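Local coordinates for minor capsid protein (Cafeteriavirus-dependent mavirus, PDB 6G42) that is a single jelly-roll minor capsid protein that assembles as a pentamer to form the pentons of the mavirus capsid, probably at the icosahedral vertices, at residues S208-S220 and S259-N271. Residues are numbered along the deposited sequence; the frame is centred on the assembly and turned at random.
Sequences SNDLPVSYELLPS and SNKYHNILQTNFN
Phe-270 CG sits between its backbone N and carbonyl carbon (chi1 67°), which turns the ring to Leu-211 and Pro-212. Leu-211 reaches it with CG trans to its own N (chi1 -180°). This lays CD1 over one ring face in a CH-pi contact, 4.2 Å from the Phe-270 centroid. The Pro-212 ring comes in obliquely, with its CG 3.4 Å from Phe-270 CD1; its CD makes a second, off-centre CH-pi contact. Gln-267 lies along Pro-212 CB.

Val-213 and Ile-265 form a single beta bridge, an antiparallel non-hydrogen-bonded pair flanked by two backbone bonds. Leu-266 N donates to Pro-212 O (3.1 Å), from above the carbonyl plane. Ser-214 N donates to Asn-264 O (2.9 Å), almost in line with the C=O bond. Val-213 CG2 packs on His-263 CB.

Glu-216 OE2 sits at the His-263 ring edge, 3.3 Å from CE1. On a neighbouring subunit, Glu-216 binds Lys-300 (salt bridge) and Asn-12, and Asn-264 the backbone of Lys-6 and Tyr-8, so the bridge borders the pentamer interface.

The bridge joins the loop before strand 216-217 to the C-terminal end of strand 248-264, an outer strand of its sheet within the chain, which pairs with strand 49-62. Leu-211 touches Leu-51 and also Phe-273 of strand 272-281.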
# COMPACT_ATOMS: atom_id res chain seq x y z
N SER C 208 -5.27 26.82 -19.42
CA SER C 208 -6.24 27.39 -20.36
C SER C 208 -6.01 28.89 -20.55
O SER C 208 -5.92 29.62 -19.57
CB SER C 208 -7.66 27.18 -19.84
OG SER C 208 -8.62 27.76 -20.72
N ASN C 209 -5.94 29.33 -21.80
CA ASN C 209 -5.79 30.77 -22.11
C ASN C 209 -7.11 31.56 -22.11
O ASN C 209 -7.08 32.79 -21.95
CB ASN C 209 -5.01 31.00 -23.43
CG ASN C 209 -5.58 30.24 -24.62
OD1 ASN C 209 -6.75 29.83 -24.62
ND2 ASN C 209 -4.75 30.03 -25.64
N ASP C 210 -8.25 30.89 -22.26
CA ASP C 210 -9.57 31.57 -22.39
C ASP C 210 -10.74 31.08 -21.50
O ASP C 210 -11.88 31.52 -21.69
CB ASP C 210 -9.99 31.57 -23.87
CG ASP C 210 -10.21 30.16 -24.42
OD1 ASP C 210 -9.80 29.17 -23.77
OD2 ASP C 210 -10.80 30.06 -25.52
N LEU C 211 -10.48 30.19 -20.54
CA LEU C 211 -11.50 29.77 -19.58
C LEU C 211 -11.58 30.81 -18.47
O LEU C 211 -10.57 31.08 -17.83
CB LEU C 211 -11.16 28.41 -18.97
CG LEU C 211 -12.14 27.82 -17.94
CD1 LEU C 211 -13.47 27.44 -18.56
CD2 LEU C 211 -11.53 26.60 -17.28
N PRO C 212 -12.77 31.41 -18.24
CA PRO C 212 -12.88 32.39 -17.15
C PRO C 212 -12.80 31.72 -15.77
O PRO C 212 -13.82 31.38 -15.16
CB PRO C 212 -14.24 33.06 -17.41
CG PRO C 212 -15.02 32.05 -18.17
CD PRO C 212 -14.04 31.27 -18.99
N VAL C 213 -11.56 31.53 -15.33
CA VAL C 213 -11.25 30.86 -14.08
C VAL C 213 -10.26 31.71 -13.29
O VAL C 213 -9.48 32.47 -13.87
CB VAL C 213 -10.70 29.43 -14.36
CG1 VAL C 213 -9.31 29.47 -14.99
CG2 VAL C 213 -10.68 28.59 -13.09
N SER C 214 -10.30 31.59 -11.97
CA SER C 214 -9.39 32.35 -11.11
C SER C 214 -7.95 31.89 -11.33
O SER C 214 -7.69 30.70 -11.47
CB SER C 214 -9.79 32.18 -9.65
OG SER C 214 -9.19 33.18 -8.85
N TYR C 215 -7.04 32.85 -11.37
CA TYR C 215 -5.63 32.59 -11.61
C TYR C 215 -4.98 32.20 -10.29
O TYR C 215 -5.44 32.60 -9.24
CB TYR C 215 -4.93 33.84 -12.16
CG TYR C 215 -5.25 34.21 -13.61
CD1 TYR C 215 -6.56 34.52 -14.01
CD2 TYR C 215 -4.23 34.30 -14.57
CE1 TYR C 215 -6.85 34.87 -15.32
CE2 TYR C 215 -4.51 34.66 -15.89
CZ TYR C 215 -5.82 34.95 -16.26
OH TYR C 215 -6.11 35.30 -17.56
N GLU C 216 -3.90 31.42 -10.36
CA GLU C 216 -3.05 31.17 -9.20
C GLU C 216 -1.99 32.28 -9.14
O GLU C 216 -1.60 32.82 -10.17
CB GLU C 216 -2.36 29.80 -9.28
CG GLU C 216 -3.31 28.59 -9.32
CD GLU C 216 -2.63 27.27 -8.95
OE1 GLU C 216 -1.39 27.17 -9.02
OE2 GLU C 216 -3.34 26.31 -8.58
N LEU C 217 -1.53 32.60 -7.93
CA LEU C 217 -0.54 33.66 -7.72
C LEU C 217 0.86 33.08 -7.81
O LEU C 217 1.16 32.11 -7.14
CB LEU C 217 -0.74 34.33 -6.35
CG LEU C 217 -2.15 34.82 -5.99
CD1 LEU C 217 -2.12 35.55 -4.66
CD2 LEU C 217 -2.76 35.71 -7.07
N LEU C 218 1.71 33.71 -8.64
CA LEU C 218 3.06 33.20 -8.97
C LEU C 218 4.19 34.12 -8.48
O LEU C 218 3.95 35.30 -8.23
CB LEU C 218 3.18 33.02 -10.49
CG LEU C 218 2.53 31.78 -11.13
CD1 LEU C 218 2.55 31.90 -12.64
CD2 LEU C 218 3.23 30.50 -10.70
N PRO C 219 5.42 33.58 -8.35
CA PRO C 219 6.56 34.40 -7.91
C PRO C 219 7.10 35.31 -9.01
O PRO C 219 6.61 35.29 -10.14
CB PRO C 219 7.59 33.35 -7.49
CG PRO C 219 7.31 32.19 -8.37
CD PRO C 219 5.82 32.18 -8.57
N SER C 220 8.13 36.09 -8.67
CA SER C 220 8.66 37.14 -9.55
C SER C 220 9.42 36.59 -10.76
O SER C 220 10.17 35.63 -10.65
CB SER C 220 9.57 38.09 -8.76
OG SER C 220 9.74 39.31 -9.44
N SER C 259 -8.91 16.65 -2.50
CA SER C 259 -10.26 17.15 -2.19
C SER C 259 -10.33 18.68 -2.33
O SER C 259 -11.33 19.20 -2.82
CB SER C 259 -10.68 16.75 -0.77
OG SER C 259 -10.88 15.35 -0.64
N ASN C 260 -9.26 19.36 -1.93
CA ASN C 260 -9.17 20.82 -1.99
C ASN C 260 -8.94 21.44 -3.38
O ASN C 260 -9.13 22.65 -3.52
CB ASN C 260 -8.06 21.33 -1.06
CG ASN C 260 -8.41 21.20 0.42
OD1 ASN C 260 -9.54 21.46 0.82
ND2 ASN C 260 -7.43 20.83 1.23
N LYS C 261 -8.57 20.66 -4.40
CA LYS C 261 -8.12 21.23 -5.70
C LYS C 261 -9.26 21.80 -6.58
O LYS C 261 -9.54 21.32 -7.68
CB LYS C 261 -7.22 20.26 -6.48
CG LYS C 261 -5.74 20.46 -6.18
CD LYS C 261 -4.82 19.66 -7.10
CE LYS C 261 -3.37 20.10 -6.95
NZ LYS C 261 -2.86 20.08 -5.54
N TYR C 262 -9.85 22.88 -6.07
CA TYR C 262 -10.94 23.59 -6.70
C TYR C 262 -10.44 24.95 -7.20
O TYR C 262 -9.49 25.52 -6.64
CB TYR C 262 -12.07 23.81 -5.69
CG TYR C 262 -12.95 22.60 -5.42
CD1 TYR C 262 -13.86 22.15 -6.37
CD2 TYR C 262 -12.91 21.93 -4.19
CE1 TYR C 262 -14.69 21.06 -6.12
CE2 TYR C 262 -13.74 20.84 -3.93
CZ TYR C 262 -14.62 20.41 -4.90
OH TYR C 262 -15.44 19.32 -4.67
N HIS C 263 -11.08 25.46 -8.24
CA HIS C 263 -10.83 26.82 -8.75
C HIS C 263 -12.15 27.51 -9.02
O HIS C 263 -13.09 26.88 -9.51
CB HIS C 263 -10.00 26.77 -10.02
CG HIS C 263 -8.64 26.22 -9.81
ND1 HIS C 263 -7.63 26.96 -9.24
CD2 HIS C 263 -8.12 25.00 -10.05
CE1 HIS C 263 -6.54 26.22 -9.15
NE2 HIS C 263 -6.81 25.03 -9.64
N ASN C 264 -12.22 28.80 -8.71
CA ASN C 264 -13.45 29.57 -8.90
C ASN C 264 -13.66 29.92 -10.37
O ASN C 264 -12.73 30.37 -11.03
CB ASN C 264 -13.39 30.86 -8.08
CG ASN C 264 -13.56 30.62 -6.59
OD1 ASN C 264 -12.62 30.79 -5.81
ND2 ASN C 264 -14.76 30.22 -6.18
N ILE C 265 -14.87 29.68 -10.86
CA ILE C 265 -15.28 30.17 -12.18
C ILE C 265 -15.82 31.59 -11.98
O ILE C 265 -16.74 31.80 -11.18
CB ILE C 265 -16.35 29.27 -12.83
CG1 ILE C 265 -15.78 27.87 -13.13
CG2 ILE C 265 -16.91 29.89 -14.11
CD1 ILE C 265 -14.65 27.82 -14.16
N LEU C 266 -15.25 32.54 -12.72
CA LEU C 266 -15.58 33.96 -12.59
C LEU C 266 -16.78 34.39 -13.44
O LEU C 266 -17.54 35.27 -13.02
CB LEU C 266 -14.35 34.82 -12.93
CG LEU C 266 -13.05 34.50 -12.17
CD1 LEU C 266 -11.90 35.33 -12.73
CD2 LEU C 266 -13.18 34.72 -10.67
N GLN C 267 -16.95 33.75 -14.60
CA GLN C 267 -18.04 34.08 -15.54
C GLN C 267 -18.82 32.83 -15.93
O GLN C 267 -18.23 31.79 -16.21
CB GLN C 267 -17.49 34.74 -16.80
CG GLN C 267 -16.47 35.84 -16.55
CD GLN C 267 -16.02 36.53 -17.83
OE1 GLN C 267 -14.86 36.41 -18.23
NE2 GLN C 267 -16.94 37.24 -18.48
N THR C 268 -20.15 32.95 -15.98
CA THR C 268 -21.05 31.84 -16.29
C THR C 268 -21.51 31.76 -17.75
O THR C 268 -22.06 30.74 -18.18
CB THR C 268 -22.33 31.94 -15.43
OG1 THR C 268 -22.90 33.25 -15.56
CG2 THR C 268 -22.02 31.67 -13.97
N ASN C 269 -21.27 32.82 -18.52
CA ASN C 269 -21.85 32.97 -19.87
C ASN C 269 -21.07 32.32 -21.03
O ASN C 269 -21.51 32.39 -22.17
CB ASN C 269 -22.09 34.46 -20.17
CG ASN C 269 -20.80 35.23 -20.45
OD1 ASN C 269 -19.79 35.03 -19.78
ND2 ASN C 269 -20.84 36.12 -21.44
N PHE C 270 -19.94 31.68 -20.73
CA PHE C 270 -19.06 31.14 -21.78
C PHE C 270 -19.62 29.91 -22.48
O PHE C 270 -20.47 29.19 -21.97
CB PHE C 270 -17.63 30.87 -21.26
CG PHE C 270 -17.53 29.76 -20.25
CD1 PHE C 270 -17.61 30.04 -18.90
CD2 PHE C 270 -17.32 28.45 -20.66
CE1 PHE C 270 -17.51 29.02 -17.96
CE2 PHE C 270 -17.22 27.43 -19.72
CZ PHE C 270 -17.32 27.72 -18.37
N ASN C 271 -19.09 29.70 -23.68
CA ASN C 271 -19.56 28.70 -24.63
C ASN C 271 -18.48 27.69 -25.06
O ASN C 271 -18.77 26.53 -25.35
CB ASN C 271 -20.07 29.46 -25.86
CG ASN C 271 -20.90 28.61 -26.78
OD1 ASN C 271 -21.39 27.54 -26.42
ND2 ASN C 271 -21.09 29.11 -27.99